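Side-chain contacts in uncharacterized protein MT2708 (Mycobacterium tuberculosis, PDB 2FGG), which is of unknown function but folds as a small domain of the Rv2632c-like family, related to Rv1738 of the same organism: residues V15-H20 with I55-A60; A33-V38 with F73-S78. One frame throughout, in Å; residues are numbered along the deposited sequence.

Contact 1: residues V15-H20 with I55-A60; sequences VLIEEH and IGDELA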
ATOM      1  N   VAL A  15       2.587  -4.485  -7.124  1.00 67.14           N
ATOM      2  CA  VAL A  15       1.151  -4.164  -7.146  1.00 66.83           C
ATOM      3  C   VAL A  15       0.376  -5.131  -8.030  1.00 66.82           C
ATOM      4  O   VAL A  15       0.758  -5.370  -9.168  1.00 66.53           O
ATOM      5  CB  VAL A  15       0.868  -2.716  -7.636  1.00 66.88           C
ATOM      6  CG1 VAL A  15      -0.614  -2.377  -7.483  1.00 66.71           C
ATOM      7  CG2 VAL A  15       1.711  -1.716  -6.881  1.00 65.96           C
ATOM      8  N   LEU A  16      -0.707  -5.681  -7.486  1.00 67.02           N
ATOM      9  CA  LEU A  16      -1.651  -6.494  -8.239  1.00 67.10           C
ATOM     10  C   LEU A  16      -3.001  -5.788  -8.271  1.00 67.60           C
ATOM     11  O   LEU A  16      -3.492  -5.359  -7.237  1.00 67.53           O
ATOM     12  CB  LEU A  16      -1.787  -7.875  -7.593  1.00 66.86           C
ATOM     13  CG  LEU A  16      -2.896  -8.837  -8.041  1.00 66.77           C
ATOM     14  CD1 LEU A  16      -2.640  -9.397  -9.434  1.00 66.07           C
ATOM     15  CD2 LEU A  16      -3.052  -9.967  -7.044  1.00 66.80           C
ATOM     16  N   ILE A  17      -3.584  -5.653  -9.461  1.00 68.45           N
ATOM     17  CA  ILE A  17      -4.942  -5.115  -9.615  1.00 69.26           C
ATOM     18  C   ILE A  17      -5.866  -6.184 -10.185  1.00 69.88           C
ATOM     19  O   ILE A  17      -5.663  -6.638 -11.306  1.00 69.96           O
ATOM     20  CB  ILE A  17      -4.999  -3.878 -10.551  1.00 69.20           C
ATOM     21  CG1 ILE A  17      -3.967  -2.822 -10.155  1.00 69.12           C
ATOM     22  CG2 ILE A  17      -6.401  -3.272 -10.568  1.00 69.28           C
ATOM     23  CD1 ILE A  17      -2.712  -2.856 -10.997  1.00 69.39           C
ATOM     24  N   GLU A  18      -6.875  -6.581  -9.415  1.00 70.87           N
ATOM     25  CA  GLU A  18      -7.869  -7.546  -9.881  1.00 71.99           C
ATOM     26  C   GLU A  18      -9.220  -6.868  -9.990  1.00 72.84           C
ATOM     27  O   GLU A  18      -9.665  -6.212  -9.050  1.00 72.85           O
ATOM     28  CB  GLU A  18      -8.006  -8.723  -8.919  1.00 71.96           C
ATOM     29  CG  GLU A  18      -6.725  -9.394  -8.497  1.00 72.27           C
ATOM     30  CD  GLU A  18      -6.980 -10.476  -7.468  1.00 72.85           C
ATOM     31  OE1 GLU A  18      -6.899 -10.174  -6.256  1.00 72.75           O
ATOM     32  OE2 GLU A  18      -7.287 -11.620  -7.871  1.00 72.84           O
ATOM     33  N   GLU A  19      -9.875  -7.045 -11.133  1.00 74.06           N
ATOM     34  CA  GLU A  19     -11.177  -6.437 -11.385  1.00 75.27           C
ATOM     35  C   GLU A  19     -12.243  -7.530 -11.412  1.00 76.11           C
ATOM     36  O   GLU A  19     -12.212  -8.415 -12.271  1.00 76.28           O
ATOM     37  CB  GLU A  19     -11.140  -5.645 -12.693  1.00 75.23           C
ATOM     38  CG  GLU A  19     -10.108  -4.517 -12.688  1.00 75.25           C
ATOM     39  CD  GLU A  19      -9.443  -4.314 -14.035  1.00 75.57           C
ATOM     40  OE1 GLU A  19      -8.196  -4.358 -14.090  1.00 75.43           O
ATOM     41  OE2 GLU A  19     -10.161  -4.119 -15.040  1.00 75.72           O
ATOM     42  N   HIS A  20     -13.182  -7.459 -10.469  1.00 77.20           N
ATOM     43  CA  HIS A  20     -14.059  -8.602 -10.163  1.00 78.19           C
ATOM     44  C   HIS A  20     -15.152  -8.984 -11.201  1.00 78.59           C
ATOM     45  O   HIS A  20     -15.022 -10.063 -11.783  1.00 78.83           O
ATOM     46  CB  HIS A  20     -14.574  -8.569  -8.706  1.00 78.49           C
ATOM     47  CG  HIS A  20     -13.510  -8.792  -7.664  1.00 79.36           C
ATOM     48  ND1 HIS A  20     -13.651  -9.709  -6.641  1.00 80.34           N
ATOM     49  CD2 HIS A  20     -12.300  -8.209  -7.477  1.00 79.63           C
ATOM     50  CE1 HIS A  20     -12.577  -9.682  -5.873  1.00 80.39           C
ATOM     51  NE2 HIS A  20     -11.741  -8.778  -6.358  1.00 80.02           N
ATOM     52  N   ILE A  55      -9.861   4.398 -14.221  1.00 57.05           N
ATOM     53  CA  ILE A  55     -10.367   5.081 -13.026  1.00 55.58           C
ATOM     54  C   ILE A  55     -10.440   4.133 -11.825  1.00 54.96           C
ATOM     55  O   ILE A  55      -9.906   4.440 -10.764  1.00 54.65           O
ATOM     56  CB  ILE A  55     -11.741   5.763 -13.261  1.00 55.48           C
ATOM     57  CG1 ILE A  55     -11.645   6.824 -14.357  1.00 55.02           C
ATOM     58  CG2 ILE A  55     -12.246   6.403 -11.972  1.00 55.10           C
ATOM     59  CD1 ILE A  55     -12.986   7.383 -14.810  1.00 55.29           C
ATOM     60  N   GLY A  56     -11.086   2.984 -12.000  1.00 54.23           N
ATOM     61  CA  GLY A  56     -11.173   1.981 -10.944  1.00 53.78           C
ATOM     62  C   GLY A  56      -9.822   1.459 -10.477  1.00 53.59           C
ATOM     63  O   GLY A  56      -9.603   1.287  -9.283  1.00 53.38           O
ATOM     64  N   ASP A  57      -8.920   1.217 -11.428  1.00 53.62           N
ATOM     65  CA  ASP A  57      -7.572   0.721 -11.146  1.00 53.69           C
ATOM     66  C   ASP A  57      -6.756   1.716 -10.350  1.00 53.63           C
ATOM     67  O   ASP A  57      -6.200   1.371  -9.309  1.00 54.33           O
ATOM     68  CB  ASP A  57      -6.815   0.411 -12.441  1.00 53.92           C
ATOM     69  CG  ASP A  57      -7.393  -0.759 -13.198  1.00 54.33           C
ATOM     70  OD1 ASP A  57      -8.362  -1.390 -12.718  1.00 55.17           O
ATOM     71  OD2 ASP A  57      -6.879  -1.033 -14.300  1.00 55.39           O
ATOM     72  N   GLU A  58      -6.674   2.948 -10.839  1.00 53.28           N
ATOM     73  CA  GLU A  58      -5.883   3.979 -10.160  1.00 52.92           C
ATOM     74  C   GLU A  58      -6.435   4.377  -8.784  1.00 52.81           C
ATOM     75  O   GLU A  58      -5.671   4.732  -7.888  1.00 53.43           O
ATOM     76  CB  GLU A  58      -5.683   5.206 -11.061  1.00 52.82           C
ATOM     77  CG  GLU A  58      -6.942   5.996 -11.372  1.00 51.69           C
ATOM     78  CD  GLU A  58      -6.795   6.911 -12.563  1.00 50.82           C
ATOM     79  OE1 GLU A  58      -5.770   6.846 -13.265  1.00 52.56           O
ATOM     80  OE2 GLU A  58      -7.722   7.693 -12.819  1.00 49.91           O
ATOM     81  N   LEU A  59      -7.752   4.317  -8.610  1.00 52.29           N
ATOM     82  CA  LEU A  59      -8.354   4.561  -7.301  1.00 51.77           C
ATOM     83  C   LEU A  59      -8.045   3.430  -6.325  1.00 52.12           C
ATOM     84  O   LEU A  59      -7.795   3.672  -5.146  1.00 52.34           O
ATOM     85  CB  LEU A  59      -9.867   4.763  -7.419  1.00 51.54           C
ATOM     86  CG  LEU A  59     -10.680   5.053  -6.151  1.00 50.91           C
ATOM     87  CD1 LEU A  59     -10.041   6.133  -5.296  1.00 49.81           C
ATOM     88  CD2 LEU A  59     -12.110   5.435  -6.509  1.00 50.87           C
ATOM     89  N   ALA A  60      -8.077   2.195  -6.813  1.00 52.44           N
ATOM     90  CA  ALA A  60      -7.727   1.050  -5.996  1.00 52.81           C
ATOM     91  C   ALA A  60      -6.265   1.124  -5.591  1.00 53.25           C
ATOM     92  O   ALA A  60      -5.938   0.890  -4.437  1.00 54.17           O
ATOM     93  CB  ALA A  60      -8.003  -0.232  -6.726  1.00 52.53           C
TER
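Ile17 and Glu19 reach from strand 14-19, an outermost strand of the three-stranded antiparallel sheet, to Asp57 near the start of helix 54-83, the long helix packed on one face of that sheet. Both strand side chains point at the helix and cross that of Asp57 at about a right angle, one offering a methyl group and the other a carboxylate. In Ile17, CG2 lies anti to the backbone N (CG1 takes chi1 -51°), and this branch does the touching: CG2 comes to 3.5 Å from Asp57 OD1. Glu19 departs from an extended chain at chi2 (144°), and Asp57 OD1 stands over the face of its carboxylate, 3.4 Å from Glu19 CD, the two carboxylate planes 59° apart. Glu19 CG adds an aliphatic contact, 3.6 Å from Asp57 OD1. No hydrogen bond joins the segments: the facing oxygens are two acceptors and like charges, whose repulsion may be eased by solvent at this surface or may raise the pKa of one acid. Thr24 of the neighbouring strand touches all three side chains, while Glu18 forms a salt bridge with Arg25. The closest approach of the two acids is 3.3 Å, between Glu19 OE1 and Asp57 OD1.

Contact 2: residues A33-V38 with F73-S78; sequences AGRQMV and FALTSS
Arg35 and Met37, on the same face of strand 35-43, both reach Leu75 of helix 54-83, where the C-terminal half of the long helix crosses the three-stranded antiparallel sheet. The strand is the last of the sheet and follows the hairpin turn from strand 24-32. In that turn Ala33 and Gly34 both have positive phi, and Ala33 directs its CB toward the helix without making close contact.

Arg35 opens the strand. Its chain bends at chi3 (81°), presenting one guanidinium face to Leu75, which comes from the opposite direction. Leu75 CD2 sits over the centre of that face, 4.1 Å from Arg35 CZ. The other methyl, CD1, lies over the same face but is displaced toward NH1, and is 3.8 Å from Arg35 NH2. The guanidinium thus rests on hydrocarbon here, with no hydrogen bond to the helix segment.

Gln36 belongs to the other face of the sheet, where its OE1 is hydrogen-bonded to Ser31 OG. Met37, a selenomethionine, returns to the helix side and is buried. With SE anti to CA (chi2 179°), the chain carries its selenium to 4.3 Å from Leu75 CD2, an apolar contact at van der Waals range. Leu68, Gln71 and Leu72 of the same helix and Trp32 of the adjacent strand touch Met37, and Trp32 also touches Leu75. Val38 adds a polar tie of its backbone, its O accepting a hydrogen bond from Gln71 NE2. Leu75 therefore bridges the apolar layer between helix and sheet and the guanidinium of the exposed Arg35 at the edge of that layer, its CD1 3.4 Å from Arg35 NH1.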
ATOM      1  N   ALA A  33      11.685  -4.996   6.930  1.00 67.13           N
ATOM      2  CA  ALA A  33      12.104  -5.382   8.271  1.00 67.71           C
ATOM      3  C   ALA A  33      11.704  -6.821   8.575  1.00 68.34           C
ATOM      4  O   ALA A  33      11.200  -7.121   9.657  1.00 68.65           O
ATOM      5  CB  ALA A  33      11.534  -4.420   9.311  1.00 67.66           C
ATOM      6  N   GLY A  34      11.917  -7.704   7.605  1.00 68.92           N
ATOM      7  CA  GLY A  34      11.596  -9.120   7.770  1.00 69.75           C
ATOM      8  C   GLY A  34      10.116  -9.468   7.825  1.00 70.12           C
ATOM      9  O   GLY A  34       9.743 -10.546   8.299  1.00 70.14           O
ATOM     10  N   ARG A  35       9.271  -8.565   7.338  1.00 70.47           N
ATOM     11  CA  ARG A  35       7.843  -8.841   7.253  1.00 71.11           C
ATOM     12  C   ARG A  35       7.270  -8.501   5.874  1.00 70.86           C
ATOM     13  O   ARG A  35       7.780  -7.632   5.166  1.00 70.70           O
ATOM     14  CB  ARG A  35       7.076  -8.146   8.391  1.00 71.01           C
ATOM     15  CG  ARG A  35       6.884  -6.647   8.223  1.00 72.23           C
ATOM     16  CD  ARG A  35       6.547  -5.946   9.537  1.00 72.33           C
ATOM     17  NE  ARG A  35       7.752  -5.697  10.327  1.00 74.99           N
ATOM     18  CZ  ARG A  35       7.762  -5.173  11.551  1.00 75.67           C
ATOM     19  NH1 ARG A  35       6.618  -4.829  12.138  1.00 76.24           N
ATOM     20  NH2 ARG A  35       8.919  -4.996  12.187  1.00 74.87           N
ATOM     21  N   GLN A  36       6.228  -9.232   5.496  1.00 71.11           N
ATOM     22  CA  GLN A  36       5.504  -8.988   4.261  1.00 71.22           C
ATOM     23  C   GLN A  36       4.408  -8.012   4.588  1.00 71.12           C
ATOM     24  O   GLN A  36       3.493  -8.328   5.338  1.00 71.16           O
ATOM     25  CB  GLN A  36       4.881 -10.280   3.722  1.00 71.34           C
ATOM     26  CG  GLN A  36       5.860 -11.419   3.507  1.00 72.67           C
ATOM     27  CD  GLN A  36       6.949 -11.072   2.508  1.00 74.42           C
ATOM     28  OE1 GLN A  36       6.695 -10.420   1.493  1.00 75.32           O
ATOM     29  NE2 GLN A  36       8.172 -11.508   2.792  1.00 75.37           N
HETATM   30  N   MSE A  37       4.502  -6.817   4.040  1.00 71.03           N
HETATM   31  CA  MSE A  37       3.476  -5.824   4.282  1.00 71.61           C
HETATM   32  C   MSE A  37       2.617  -5.669   3.041  1.00 69.78           C
HETATM   33  O   MSE A  37       3.132  -5.559   1.935  1.00 69.84           O
HETATM   34  CB  MSE A  37       4.112  -4.505   4.691  1.00 71.24           C
HETATM   35  CG  MSE A  37       4.955  -4.633   5.937  1.00 72.72           C
HETATM   36 SE   MSE A  37       5.771  -2.955   6.435  1.00 77.05          SE
HETATM   37  CE  MSE A  37       4.238  -2.009   7.070  1.00 75.19           C
ATOM     38  N   VAL A  38       1.303  -5.697   3.230  1.00 68.35           N
ATOM     39  CA  VAL A  38       0.372  -5.580   2.113  1.00 66.50           C
ATOM     40  C   VAL A  38      -0.639  -4.489   2.387  1.00 65.52           C
ATOM     41  O   VAL A  38      -1.348  -4.518   3.386  1.00 65.37           O
ATOM     42  CB  VAL A  38      -0.373  -6.906   1.822  1.00 66.46           C
ATOM     43  CG1 VAL A  38      -1.160  -6.803   0.523  1.00 65.71           C
ATOM     44  CG2 VAL A  38       0.600  -8.062   1.747  1.00 66.04           C
ATOM     45  N   PHE A  73       3.631   4.198   8.750  1.00 56.19           N
ATOM     46  CA  PHE A  73       3.578   5.249   9.766  1.00 55.43           C
ATOM     47  C   PHE A  73       3.399   4.630  11.151  1.00 54.91           C
ATOM     48  O   PHE A  73       4.023   5.056  12.118  1.00 55.11           O
ATOM     49  CB  PHE A  73       2.456   6.254   9.485  1.00 55.43           C
ATOM     50  CG  PHE A  73       2.763   7.239   8.378  1.00 55.55           C
ATOM     51  CD1 PHE A  73       3.898   8.036   8.423  1.00 54.95           C
ATOM     52  CD2 PHE A  73       1.886   7.393   7.306  1.00 54.83           C
ATOM     53  CE1 PHE A  73       4.172   8.947   7.397  1.00 54.93           C
ATOM     54  CE2 PHE A  73       2.146   8.300   6.291  1.00 53.05           C
ATOM     55  CZ  PHE A  73       3.293   9.074   6.333  1.00 54.50           C
ATOM     56  N   ALA A  74       2.559   3.614  11.239  1.00 54.30           N
ATOM     57  CA  ALA A  74       2.383   2.884  12.489  1.00 53.96           C
ATOM     58  C   ALA A  74       3.673   2.182  12.917  1.00 53.54           C
ATOM     59  O   ALA A  74       3.967   2.080  14.104  1.00 54.01           O
ATOM     60  CB  ALA A  74       1.251   1.891  12.366  1.00 53.33           C
ATOM     61  N   LEU A  75       4.448   1.711  11.949  1.00 53.38           N
ATOM     62  CA  LEU A  75       5.699   1.022  12.243  1.00 52.79           C
ATOM     63  C   LEU A  75       6.762   2.007  12.716  1.00 52.50           C
ATOM     64  O   LEU A  75       7.538   1.709  13.627  1.00 52.62           O
ATOM     65  CB  LEU A  75       6.184   0.245  11.024  1.00 52.68           C
ATOM     66  CG  LEU A  75       7.449  -0.605  11.181  1.00 53.05           C
ATOM     67  CD1 LEU A  75       7.391  -1.502  12.419  1.00 52.39           C
ATOM     68  CD2 LEU A  75       7.665  -1.431   9.938  1.00 53.01           C
ATOM     69  N   THR A  76       6.776   3.182  12.093  1.00 52.24           N
ATOM     70  CA  THR A  76       7.676   4.262  12.475  1.00 51.87           C
ATOM     71  C   THR A  76       7.452   4.654  13.922  1.00 51.32           C
ATOM     72  O   THR A  76       8.401   4.712  14.684  1.00 51.39           O
ATOM     73  CB  THR A  76       7.507   5.489  11.563  1.00 51.87           C
ATOM     74  OG1 THR A  76       7.633   5.078  10.200  1.00 52.46           O
ATOM     75  CG2 THR A  76       8.572   6.529  11.854  1.00 52.13           C
ATOM     76  N   SER A  77       6.197   4.887  14.296  1.00 50.95           N
ATOM     77  CA  SER A  77       5.858   5.283  15.661  1.00 50.81           C
ATOM     78  C   SER A  77       6.250   4.211  16.675  1.00 50.65           C
ATOM     79  O   SER A  77       6.860   4.493  17.700  1.00 50.57           O
ATOM     80  CB  SER A  77       4.366   5.576  15.789  1.00 50.50           C
ATOM     81  OG  SER A  77       4.039   5.801  17.148  1.00 50.58           O
ATOM     82  N   SER A  78       5.881   2.978  16.369  1.00 50.85           N
ATOM     83  CA  SER A  78       6.216   1.838  17.193  1.00 50.99           C
ATOM     84  C   SER A  78       7.725   1.723  17.415  1.00 50.74           C
ATOM     85  O   SER A  78       8.183   1.549  18.554  1.00 50.63           O
ATOM     86  CB  SER A  78       5.703   0.584  16.514  1.00 51.08           C
ATOM     87  OG  SER A  78       6.063  -0.544  17.271  1.00 53.89           O
TER

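Both contacts set helix 54-83 against the same three-stranded sheet, but at its two outermost strands and toward opposite ends of the helix, on opposite sides of the chain's centre. Their centres are 23 Å apart, and their nearest atoms about 8 Å, so they do not touch. Contact 1 lies at the surface, where acidic groups gather with a single methyl and like charges face each other. Contact 2 reaches further in: it has one buried residue, and a leucine meets both selenomethionine and a guanidinium. Neither has a hydrogen bond across its segments. Strand 24-32, in the middle of the sheet, lies beside both, with Thr24 at contact 1 and Trp32 at contact 2.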